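Local structure of uncharacterized protein BF1531 (Bacteroides fragilis, 3SLR) at residues D106-F111 / T152-E157. The protein is of unknown function but binds magnesium through a phosphatase-like domain and probably acts as a hydrolase on ester bonds. Sequence-based numbering, arbitrary orientation.
Sequences DDRLDF and TKLNYE
Helices 104-118 and 147-164, which precede and follow strand 122-126 of the parallel five-stranded sheet in the FkbH N-terminal domain, meet here through L109, L154, E157, D106 and K153. Their short segments run nearly parallel, crossing at -26° with a closest axis approach of 9.8 Å, a separation bridged by side chains from both helices. Buried L109 occupies the middle of the contact: its CG sits 3.7 Å from L154 CD1, the two side chains lying alongside one another and pointing in opposite senses. The forked end of L109 also lies across the start of E157, with L109 CD1 3.4 Å from E157 CB, while the bend of E157 at chi2 carries its carboxylate off to N160. R108 adds only its aliphatic part, CG resting 3.9 Å from L154 CD1; bends at chi2 and chi3 carry its guanidinium off, where NH1 hydrogen-bonds to the Y128 hydroxyl. Beside these apolar contacts K153 reaches across fully extended, CG anti to its own backbone N (chi1 171°), and meets D106 at about a right angle. K153 NZ forms a salt bridge with D106 OD1 at 2.9 Å. It arrives from above the carboxylate plane, 41° out of it, and bonds weakly to OD2 as well. A water accepts from both D106 N and K153 NZ. Ion pair and water thus link the helices at the partly exposed edge of the leucine contact, where the carboxylate would probably stabilise the ammonium.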
ATOM      1  N   ASP A 106      18.640  19.134   0.624  1.00 16.98           N
ATOM      2  CA  ASP A 106      18.477  20.082  -0.482  1.00 20.43           C
ATOM      3  C   ASP A 106      19.048  19.553  -1.799  1.00 19.25           C
ATOM      4  O   ASP A 106      18.414  19.663  -2.842  1.00 19.81           O
ATOM      5  CB  ASP A 106      19.120  21.431  -0.149  1.00 21.40           C
ATOM      6  CG  ASP A 106      18.345  22.211   0.904  1.00 23.14           C
ATOM      7  OD1 ASP A 106      17.121  21.997   1.032  1.00 29.65           O
ATOM      8  OD2 ASP A 106      18.969  23.049   1.594  1.00 30.76           O
ATOM      9  N   ASP A 107      20.242  18.979  -1.749  1.00 18.25           N
ATOM     10  CA  ASP A 107      20.865  18.461  -2.965  1.00 19.55           C
ATOM     11  C   ASP A 107      20.069  17.307  -3.576  1.00 19.97           C
ATOM     12  O   ASP A 107      19.894  17.231  -4.799  1.00 18.48           O
ATOM     13  CB  ASP A 107      22.302  18.005  -2.692  1.00 19.76           C
ATOM     14  CG  ASP A 107      23.256  19.168  -2.442  1.00 26.66           C
ATOM     15  OD1 ASP A 107      22.888  20.334  -2.716  1.00 24.40           O
ATOM     16  OD2 ASP A 107      24.388  18.910  -1.981  1.00 30.11           O
ATOM     17  N   ARG A 108      19.608  16.401  -2.719  1.00 18.99           N
ATOM     18  CA  ARG A 108      18.844  15.246  -3.168  1.00 18.11           C
ATOM     19  C   ARG A 108      17.527  15.747  -3.751  1.00 16.85           C
ATOM     20  O   ARG A 108      17.102  15.300  -4.825  1.00 16.92           O
ATOM     21  CB  ARG A 108      18.617  14.279  -1.995  1.00 16.11           C
ATOM     22  CG  ARG A 108      17.798  13.024  -2.320  1.00 14.18           C
ATOM     23  CD  ARG A 108      18.336  12.259  -3.535  1.00 14.32           C
ATOM     24  NE  ARG A 108      19.784  11.971  -3.507  1.00 13.77           N
ATOM     25  CZ  ARG A 108      20.336  10.855  -3.022  1.00 18.46           C
ATOM     26  NH1 ARG A 108      19.588   9.913  -2.463  1.00 15.40           N
ATOM     27  NH2 ARG A 108      21.652  10.685  -3.074  1.00 18.79           N
ATOM     28  N   LEU A 109      16.912  16.712  -3.069  1.00 14.67           N
ATOM     29  CA  LEU A 109      15.657  17.295  -3.544  1.00 17.30           C
ATOM     30  C   LEU A 109      15.853  17.973  -4.900  1.00 19.18           C
ATOM     31  O   LEU A 109      15.001  17.872  -5.771  1.00 17.52           O
ATOM     32  CB  LEU A 109      15.080  18.279  -2.524  1.00 16.72           C
ATOM     33  CG  LEU A 109      14.528  17.658  -1.238  1.00 15.88           C
ATOM     34  CD1 LEU A 109      14.362  18.725  -0.185  1.00 17.91           C
ATOM     35  CD2 LEU A 109      13.187  16.983  -1.533  1.00 17.40           C
ATOM     36  N   ASP A 110      16.982  18.651  -5.082  1.00 18.37           N
ATOM     37  CA  ASP A 110      17.289  19.239  -6.379  1.00 20.59           C
ATOM     38  C   ASP A 110      17.341  18.167  -7.470  1.00 18.84           C
ATOM     39  O   ASP A 110      16.828  18.367  -8.577  1.00 18.12           O
ATOM     40  CB  ASP A 110      18.612  20.019  -6.339  1.00 22.92           C
ATOM     41  CG  ASP A 110      18.480  21.367  -5.636  1.00 26.38           C
ATOM     42  OD1 ASP A 110      17.338  21.829  -5.426  1.00 29.09           O
ATOM     43  OD2 ASP A 110      19.529  21.970  -5.304  1.00 29.97           O
ATOM     44  N   PHE A 111      17.969  17.031  -7.172  1.00 18.08           N
ATOM     45  CA  PHE A 111      18.052  15.977  -8.170  1.00 19.40           C
ATOM     46  C   PHE A 111      16.657  15.447  -8.499  1.00 19.18           C
ATOM     47  O   PHE A 111      16.326  15.202  -9.665  1.00 18.39           O
ATOM     48  CB  PHE A 111      18.933  14.814  -7.724  1.00 19.17           C
ATOM     49  CG  PHE A 111      18.915  13.675  -8.698  1.00 19.65           C
ATOM     50  CD1 PHE A 111      19.597  13.775  -9.902  1.00 22.61           C
ATOM     51  CD2 PHE A 111      18.173  12.535  -8.443  1.00 21.45           C
ATOM     52  CE1 PHE A 111      19.557  12.743 -10.831  1.00 26.89           C
ATOM     53  CE2 PHE A 111      18.125  11.494  -9.367  1.00 25.36           C
ATOM     54  CZ  PHE A 111      18.823  11.600 -10.565  1.00 22.55           C
ATOM     55  N   THR A 152      14.492  13.684   7.857  1.00 13.84           N
ATOM     56  CA  THR A 152      13.148  14.138   8.189  1.00 14.74           C
ATOM     57  C   THR A 152      12.716  15.291   7.280  1.00 14.08           C
ATOM     58  O   THR A 152      11.594  15.312   6.767  1.00 16.74           O
ATOM     59  CB  THR A 152      13.083  14.554   9.667  1.00 17.06           C
ATOM     60  OG1 THR A 152      13.520  13.455  10.475  1.00 20.85           O
ATOM     61  CG2 THR A 152      11.650  14.956  10.069  1.00 16.10           C
ATOM     62  N   LYS A 153      13.621  16.237   7.068  1.00 14.86           N
ATOM     63  CA  LYS A 153      13.403  17.315   6.104  1.00 17.10           C
ATOM     64  C   LYS A 153      13.172  16.747   4.699  1.00 17.47           C
ATOM     65  O   LYS A 153      12.219  17.123   4.004  1.00 16.82           O
ATOM     66  CB  LYS A 153      14.613  18.267   6.097  1.00 17.93           C
ATOM     67  CG  LYS A 153      14.592  19.310   4.977  1.00 21.83           C
ATOM     68  CD  LYS A 153      15.800  20.249   5.083  1.00 22.72           C
ATOM     69  CE  LYS A 153      15.937  21.142   3.848  1.00 23.01           C
ATOM     70  NZ  LYS A 153      17.093  22.088   3.973  1.00 22.49           N
ATOM     71  N   LEU A 154      14.059  15.850   4.274  1.00 15.24           N
ATOM     72  CA  LEU A 154      13.952  15.241   2.948  1.00 15.72           C
ATOM     73  C   LEU A 154      12.588  14.574   2.714  1.00 16.81           C
ATOM     74  O   LEU A 154      11.958  14.798   1.687  1.00 14.54           O
ATOM     75  CB  LEU A 154      15.088  14.240   2.731  1.00 12.88           C
ATOM     76  CG  LEU A 154      15.146  13.434   1.427  1.00 14.16           C
ATOM     77  CD1 LEU A 154      15.170  14.347   0.208  1.00 17.88           C
ATOM     78  CD2 LEU A 154      16.370  12.533   1.444  1.00 15.22           C
ATOM     79  N   ASN A 155      12.132  13.753   3.656  1.00 14.84           N
ATOM     80  CA  ASN A 155      10.876  13.026   3.447  1.00 16.64           C
ATOM     81  C   ASN A 155       9.684  13.968   3.385  1.00 17.66           C
ATOM     82  O   ASN A 155       8.732  13.744   2.623  1.00 15.58           O
ATOM     83  CB  ASN A 155      10.661  11.960   4.524  1.00 17.62           C
ATOM     84  CG  ASN A 155      11.398  10.684   4.218  1.00 14.72           C
ATOM     85  OD1 ASN A 155      11.437  10.250   3.069  1.00 14.96           O
ATOM     86  ND2 ASN A 155      12.015  10.085   5.234  1.00 15.42           N
ATOM     87  N   TYR A 156       9.740  15.026   4.184  1.00 14.78           N
ATOM     88  CA  TYR A 156       8.686  16.037   4.173  1.00 16.69           C
ATOM     89  C   TYR A 156       8.631  16.751   2.825  1.00 17.71           C
ATOM     90  O   TYR A 156       7.574  16.840   2.203  1.00 14.75           O
ATOM     91  CB  TYR A 156       8.876  17.042   5.315  1.00 15.13           C
ATOM     92  CG  TYR A 156       7.929  18.229   5.251  1.00 18.59           C
ATOM     93  CD1 TYR A 156       6.553  18.061   5.377  1.00 21.81           C
ATOM     94  CD2 TYR A 156       8.421  19.517   5.063  1.00 22.78           C
ATOM     95  CE1 TYR A 156       5.688  19.149   5.309  1.00 21.50           C
ATOM     96  CE2 TYR A 156       7.574  20.605   4.995  1.00 27.33           C
ATOM     97  CZ  TYR A 156       6.211  20.415   5.118  1.00 27.35           C
ATOM     98  OH  TYR A 156       5.387  21.507   5.047  1.00 32.50           O
ATOM     99  N   GLU A 157       9.775  17.243   2.363  1.00 18.07           N
ATOM    100  CA  GLU A 157       9.808  17.967   1.092  1.00 16.95           C
ATOM    101  C   GLU A 157       9.503  17.072  -0.110  1.00 16.10           C
ATOM    102  O   GLU A 157       8.953  17.536  -1.101  1.00 15.56           O
ATOM    103  CB  GLU A 157      11.152  18.678   0.903  1.00 14.77           C
ATOM    104  CG  GLU A 157      11.410  19.781   1.924  1.00 21.03           C
ATOM    105  CD  GLU A 157      10.362  20.893   1.901  1.00 27.22           C
ATOM    106  OE1 GLU A 157       9.541  20.954   0.954  1.00 26.90           O
ATOM    107  OE2 GLU A 157      10.364  21.714   2.842  1.00 28.24           O
TER
HETATM  108  O   HOH W   1      19.458  20.235   3.256  1.00 19.53           O